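Local structure of ATP/GTP-binding site-containing protein A (Brucella abortus, 6NTR) at residues G122-P126 with T127-E131; A151-D154 with A155-V159. The protein acts in the periplasm to maintain the integrity of the cell envelope. All blocks are in the same frame, centred on the assembly; numbering follows the deposited sequence.

Interaction 1 of 2, residues G122-P126 with T127-E131; sequences GTQFP and TRHME
Q124 reaches forward over the first turn of helix 126-138 and lays its amide across the side chain of H129. With CG set between the backbone N and the carbonyl carbon (chi1 62°) and the rest of the chain extended, Q124 CD comes within 3.4 Å of H129 CA and Q124 NE2 within 3.1 Å of H129 CD2. The two side chains cross at about a right angle, the amide plane turned 41° from the imidazole. F125 is the N-cap residue: its O accepts a hydrogen bond from H129 N at 2.9 Å, and its ring turns away from the helix to stack on F79. P126 starts the helix; P126 O takes a hydrogen bond from M130 N at 2.9 Å, with the CE methyl of selenomethionine M130 3.5 Å from the same oxygen. The next backbone amide, T127 N, is hydrogen-bonded to the E72 carboxylate, which probably favours the charged form of E72. Q124 NE2 is hydrogen-bonded to E132 OE1, on the same helix, and H129 NE2 to T161 OG1 on strand 159-165. Packed against each other and each held by a polar partner, the amide and the imidazole are probably restrained in rotation.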
ATOM      1  N   GLY A 122      -3.254  19.436   5.286  1.00 63.70           N
ATOM      2  CA  GLY A 122      -4.466  18.652   5.367  1.00 62.50           C
ATOM      3  C   GLY A 122      -4.529  17.671   4.228  1.00 74.74           C
ATOM      4  O   GLY A 122      -4.194  18.009   3.103  1.00 78.84           O
ATOM      5  N   THR A 123      -4.963  16.450   4.512  1.00 66.19           N
ATOM      6  CA  THR A 123      -5.013  15.407   3.497  1.00 62.81           C
ATOM      7  C   THR A 123      -6.078  14.366   3.745  1.00 59.21           C
ATOM      8  O   THR A 123      -7.088  14.645   4.349  1.00 65.02           O
ATOM      9  CB  THR A 123      -3.637  14.750   3.292  1.00 66.27           C
ATOM     10  OG1 THR A 123      -3.684  13.873   2.169  1.00 71.43           O
ATOM     11  CG2 THR A 123      -3.248  13.967   4.487  1.00 68.28           C
ATOM     12  N   GLN A 124      -5.852  13.173   3.222  1.00 54.79           N
ATOM     13  CA  GLN A 124      -6.756  12.047   3.381  1.00 54.41           C
ATOM     14  C   GLN A 124      -5.954  10.813   3.809  1.00 55.01           C
ATOM     15  O   GLN A 124      -4.741  10.837   3.822  1.00 56.00           O
ATOM     16  CB  GLN A 124      -7.618  11.799   2.153  1.00 57.36           C
ATOM     17  CG  GLN A 124      -6.863  11.460   0.895  1.00 59.07           C
ATOM     18  CD  GLN A 124      -7.758  10.896  -0.175  1.00 59.41           C
ATOM     19  OE1 GLN A 124      -8.923  10.629   0.055  1.00 59.43           O
ATOM     20  NE2 GLN A 124      -7.208  10.704  -1.349  1.00 60.62           N
ATOM     21  N   PHE A 125      -6.646   9.769   4.211  1.00 52.87           N
ATOM     22  CA  PHE A 125      -5.982   8.575   4.662  1.00 48.25           C
ATOM     23  C   PHE A 125      -6.246   7.444   3.707  1.00 56.46           C
ATOM     24  O   PHE A 125      -7.087   7.538   2.858  1.00 47.23           O
ATOM     25  CB  PHE A 125      -6.315   8.250   6.124  1.00 55.42           C
ATOM     26  CG  PHE A 125      -5.946   9.336   7.086  1.00 57.25           C
ATOM     27  CD1 PHE A 125      -4.677   9.786   7.171  1.00 57.25           C
ATOM     28  CD2 PHE A 125      -6.888   9.918   7.865  1.00 58.29           C
ATOM     29  CE1 PHE A 125      -4.334  10.790   8.032  1.00 58.15           C
ATOM     30  CE2 PHE A 125      -6.558  10.919   8.730  1.00 53.66           C
ATOM     31  CZ  PHE A 125      -5.279  11.360   8.813  1.00 53.64           C
ATOM     32  N   PRO A 126      -5.572   6.315   3.914  1.00 61.44           N
ATOM     33  CA  PRO A 126      -5.623   5.227   2.944  1.00 65.59           C
ATOM     34  C   PRO A 126      -6.976   4.675   2.591  1.00 63.07           C
ATOM     35  O   PRO A 126      -7.173   4.410   1.418  1.00 63.69           O
ATOM     36  CB  PRO A 126      -4.797   4.139   3.620  1.00 69.98           C
ATOM     37  CG  PRO A 126      -3.801   4.893   4.412  1.00 66.98           C
ATOM     38  CD  PRO A 126      -4.519   6.104   4.916  1.00 64.84           C
ATOM     39  N   THR A 127      -7.876   4.458   3.525  1.00 59.55           N
ATOM     40  CA  THR A 127      -9.159   3.963   3.089  1.00 58.90           C
ATOM     41  C   THR A 127      -9.931   4.979   2.251  1.00 60.42           C
ATOM     42  O   THR A 127     -10.555   4.605   1.283  1.00 61.35           O
ATOM     43  CB  THR A 127      -9.999   3.383   4.214  1.00 64.16           C
ATOM     44  OG1 THR A 127      -9.346   2.212   4.699  1.00 77.60           O
ATOM     45  CG2 THR A 127     -11.345   2.984   3.684  1.00 58.51           C
ATOM     46  N   ARG A 128      -9.905   6.250   2.639  1.00 59.00           N
ATOM     47  CA  ARG A 128     -10.622   7.267   1.888  1.00 52.03           C
ATOM     48  C   ARG A 128     -10.040   7.406   0.497  1.00 47.16           C
ATOM     49  O   ARG A 128     -10.758   7.355  -0.478  1.00 48.30           O
ATOM     50  CB  ARG A 128     -10.547   8.602   2.608  1.00 56.84           C
ATOM     51  CG  ARG A 128     -11.784   9.459   2.456  1.00 63.19           C
ATOM     52  CD  ARG A 128     -12.795   9.131   3.534  1.00 71.06           C
ATOM     53  NE  ARG A 128     -13.522  10.307   3.985  1.00 76.01           N
ATOM     54  CZ  ARG A 128     -14.588  10.265   4.768  1.00 80.67           C
ATOM     55  NH1 ARG A 128     -15.053   9.109   5.198  1.00 80.58           N
ATOM     56  NH2 ARG A 128     -15.185  11.385   5.121  1.00 85.58           N
ATOM     57  N   HIS A 129      -8.719   7.501   0.424  1.00 47.25           N
ATOM     58  CA  HIS A 129      -8.000   7.554  -0.839  1.00 46.68           C
ATOM     59  C   HIS A 129      -8.330   6.360  -1.721  1.00 48.79           C
ATOM     60  O   HIS A 129      -8.512   6.503  -2.934  1.00 50.05           O
ATOM     61  CB  HIS A 129      -6.512   7.614  -0.536  1.00 43.14           C
ATOM     62  CG  HIS A 129      -5.635   7.827  -1.728  1.00 52.64           C
ATOM     63  ND1 HIS A 129      -5.500   6.897  -2.734  1.00 55.26           N
ATOM     64  CD2 HIS A 129      -4.786   8.837  -2.036  1.00 55.37           C
ATOM     65  CE1 HIS A 129      -4.631   7.339  -3.627  1.00 55.25           C
ATOM     66  NE2 HIS A 129      -4.179   8.511  -3.225  1.00 55.83           N
HETATM   67  N   MSE A 130      -8.399   5.180  -1.140  1.00 53.44           N
HETATM   68  CA  MSE A 130      -8.755   4.025  -1.911  1.00 62.44           C
HETATM   69  C   MSE A 130     -10.166   4.237  -2.409  1.00 56.92           C
HETATM   70  O   MSE A 130     -10.431   4.022  -3.572  1.00 56.30           O
HETATM   71  CB  MSE A 130      -8.620   2.754  -1.085  1.00 87.49           C
HETATM   72  CG  MSE A 130      -7.840   1.652  -1.812  1.00113.96           C
HETATM   73 SE   MSE A 130      -6.198   2.217  -2.755  1.00130.71          SE
HETATM   74  CE  MSE A 130      -5.285   3.201  -1.332  1.00130.94           C
ATOM     75  N   GLU A 131     -11.062   4.709  -1.537  1.00 56.53           N
ATOM     76  CA  GLU A 131     -12.455   4.897  -1.929  1.00 50.24           C
ATOM     77  C   GLU A 131     -12.579   5.923  -3.038  1.00 47.68           C
ATOM     78  O   GLU A 131     -13.378   5.758  -3.964  1.00 50.22           O
ATOM     79  CB  GLU A 131     -13.293   5.324  -0.726  1.00 51.12           C
ATOM     80  CG  GLU A 131     -13.576   4.218   0.243  1.00 58.04           C
ATOM     81  CD  GLU A 131     -14.497   4.654   1.350  1.00 69.36           C
ATOM     82  OE1 GLU A 131     -14.135   5.593   2.091  1.00 73.64           O
ATOM     83  OE2 GLU A 131     -15.586   4.061   1.479  1.00 75.81           O
TER

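Interaction 2 of 2, residues A151-D154 with A155-V159; sequences ASED and ADRVV
S152 O accepts a hydrogen bond from A155 N at 3.1 Å, the bond that closes the turn. S152 N has its own acceptor in D150 OD1, just ahead of the turn, and S152 OG is likewise hydrogen-bonded to a residue flanking the loop segment. A151 CB and A155 CB meet at 4.1 Å, and both methyls rest on F81 of strand 78-87. Residues 152-155 form a type II' beta turn, with E153 at its second position (phi 51°, psi -124°), within the loop that joins the antiparallel strands 143-148 and 159-165. From this corner the extended E153 side chain crosses that of R157 obliquely, and E153 OE1 stands 3.6 Å from R157 NH1. E153 OE1 sits well off the guanidinium plane, so this salt bridge is purely electrostatic. R157 NH2 also has a long, weak ion pair with D196. D154 and D156 run side by side in the same direction, their carboxylates turned 59° apart. Their OD2 atoms are 4.0 Å from each other, a proximity that probably raises the proton affinity of one or both, while D156 OD1 lies 3.3 Å from the aliphatic D154 CB.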
ATOM      1  N   ALA A 151       1.426   6.809   6.725  1.00 58.90           N
ATOM      2  CA  ALA A 151       2.189   6.391   7.892  1.00 64.41           C
ATOM      3  C   ALA A 151       3.196   5.315   7.548  1.00 63.83           C
ATOM      4  O   ALA A 151       3.497   4.455   8.374  1.00 64.58           O
ATOM      5  CB  ALA A 151       1.280   5.906   9.016  1.00 64.97           C
ATOM      6  N   SER A 152       3.705   5.348   6.332  1.00 52.31           N
ATOM      7  CA  SER A 152       4.814   4.488   5.985  1.00 52.27           C
ATOM      8  C   SER A 152       6.119   5.263   6.122  1.00 73.20           C
ATOM      9  O   SER A 152       6.137   6.488   6.252  1.00 55.72           O
ATOM     10  CB  SER A 152       4.635   3.935   4.581  1.00 59.35           C
ATOM     11  OG  SER A 152       4.655   4.989   3.639  1.00 59.45           O
ATOM     12  N   GLU A 153       7.222   4.516   6.109  1.00 73.68           N
ATOM     13  CA  GLU A 153       8.540   5.045   6.438  1.00 73.14           C
ATOM     14  C   GLU A 153       8.471   5.772   7.769  1.00 71.02           C
ATOM     15  O   GLU A 153       8.051   5.171   8.758  1.00 74.46           O
ATOM     16  CB  GLU A 153       9.051   5.916   5.300  1.00 78.43           C
ATOM     17  CG  GLU A 153       9.129   5.080   4.034  1.00 81.21           C
ATOM     18  CD  GLU A 153       9.641   5.810   2.830  1.00 86.42           C
ATOM     19  OE1 GLU A 153       9.710   7.053   2.838  1.00 91.18           O
ATOM     20  OE2 GLU A 153       9.968   5.119   1.854  1.00 86.62           O
ATOM     21  N   ASP A 154       8.854   7.037   7.839  1.00 67.59           N
ATOM     22  CA  ASP A 154       8.827   7.751   9.116  1.00 70.74           C
ATOM     23  C   ASP A 154       7.496   8.388   9.553  1.00 72.08           C
ATOM     24  O   ASP A 154       7.397   8.951  10.629  1.00 75.05           O
ATOM     25  CB  ASP A 154       9.983   8.746   9.204  1.00 75.62           C
ATOM     26  CG  ASP A 154      11.340   8.075   9.074  1.00 78.71           C
ATOM     27  OD1 ASP A 154      11.434   6.865   9.301  1.00 78.21           O
ATOM     28  OD2 ASP A 154      12.319   8.752   8.732  1.00 82.69           O
ATOM     29  N   ALA A 155       6.478   8.317   8.718  1.00 69.31           N
ATOM     30  CA  ALA A 155       5.181   8.869   9.075  1.00 69.16           C
ATOM     31  C   ALA A 155       5.258  10.337   9.417  1.00 79.07           C
ATOM     32  O   ALA A 155       4.550  10.811  10.291  1.00 83.25           O
ATOM     33  CB  ALA A 155       4.584   8.099  10.233  1.00 63.67           C
ATOM     34  N   ASP A 156       6.120  11.051   8.715  1.00 81.77           N
ATOM     35  CA  ASP A 156       6.317  12.468   8.937  1.00 82.95           C
ATOM     36  C   ASP A 156       5.998  13.334   7.725  1.00 74.05           C
ATOM     37  O   ASP A 156       6.578  14.398   7.580  1.00 74.19           O
ATOM     38  CB  ASP A 156       7.763  12.700   9.333  1.00 97.61           C
ATOM     39  CG  ASP A 156       8.722  11.872   8.518  1.00105.69           C
ATOM     40  OD1 ASP A 156       8.256  11.082   7.675  1.00105.19           O
ATOM     41  OD2 ASP A 156       9.943  12.012   8.714  1.00111.48           O
ATOM     42  N   ARG A 157       5.115  12.892   6.844  1.00 69.86           N
ATOM     43  CA  ARG A 157       4.800  13.729   5.695  1.00 68.10           C
ATOM     44  C   ARG A 157       3.582  13.364   4.875  1.00 65.64           C
ATOM     45  O   ARG A 157       2.996  12.318   5.048  1.00 60.83           O
ATOM     46  CB  ARG A 157       6.007  13.851   4.783  1.00 68.34           C
ATOM     47  CG  ARG A 157       6.064  12.797   3.716  1.00 73.03           C
ATOM     48  CD  ARG A 157       6.804  11.589   4.217  1.00 85.09           C
ATOM     49  NE  ARG A 157       7.278  10.763   3.129  1.00 92.20           N
ATOM     50  CZ  ARG A 157       8.393  11.003   2.465  1.00 95.42           C
ATOM     51  NH1 ARG A 157       8.770  10.203   1.489  1.00 94.45           N
ATOM     52  NH2 ARG A 157       9.133  12.041   2.785  1.00 97.00           N
ATOM     53  N   VAL A 158       3.192  14.285   4.003  1.00 70.40           N
ATOM     54  CA  VAL A 158       2.115  14.065   3.047  1.00 62.86           C
ATOM     55  C   VAL A 158       2.737  13.770   1.694  1.00 57.24           C
ATOM     56  O   VAL A 158       3.730  14.401   1.301  1.00 60.79           O
ATOM     57  CB  VAL A 158       1.178  15.279   2.976  1.00 61.68           C
ATOM     58  CG1 VAL A 158       1.971  16.541   2.766  1.00 72.54           C
ATOM     59  CG2 VAL A 158       0.204  15.098   1.858  1.00 53.27           C
ATOM     60  N   VAL A 159       2.197  12.776   0.997  1.00 51.26           N
ATOM     61  CA  VAL A 159       2.733  12.362  -0.286  1.00 50.96           C
ATOM     62  C   VAL A 159       1.736  12.716  -1.365  1.00 52.26           C
ATOM     63  O   VAL A 159       0.533  12.479  -1.212  1.00 53.19           O
ATOM     64  CB  VAL A 159       3.047  10.860  -0.323  1.00 53.69           C
ATOM     65  CG1 VAL A 159       4.240  10.572   0.532  1.00 62.35           C
ATOM     66  CG2 VAL A 159       1.840  10.039   0.089  1.00 50.26           C
TER

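In the fold
Interactions 1 and 2 follow in series along the chain, their centres about 13 Å apart, with the rest of helix 126-138 and strand 143-148 between them in sequence. They touch where T123 OG1 lies 4.1 Å from V158 CG2, a packing contact, and the same hydroxyl is hydrogen-bonded to T147 of that strand. F79 on strand 78-87, the stacking partner of F125, also touches A151 of interaction 2. Each centre is about 12 Å from that of the chain, within a curled, antiparallel beta-barrel-like fold. A glycerol, probably from crystallisation, sits about 4 Å from the M130 side chain of interaction 1.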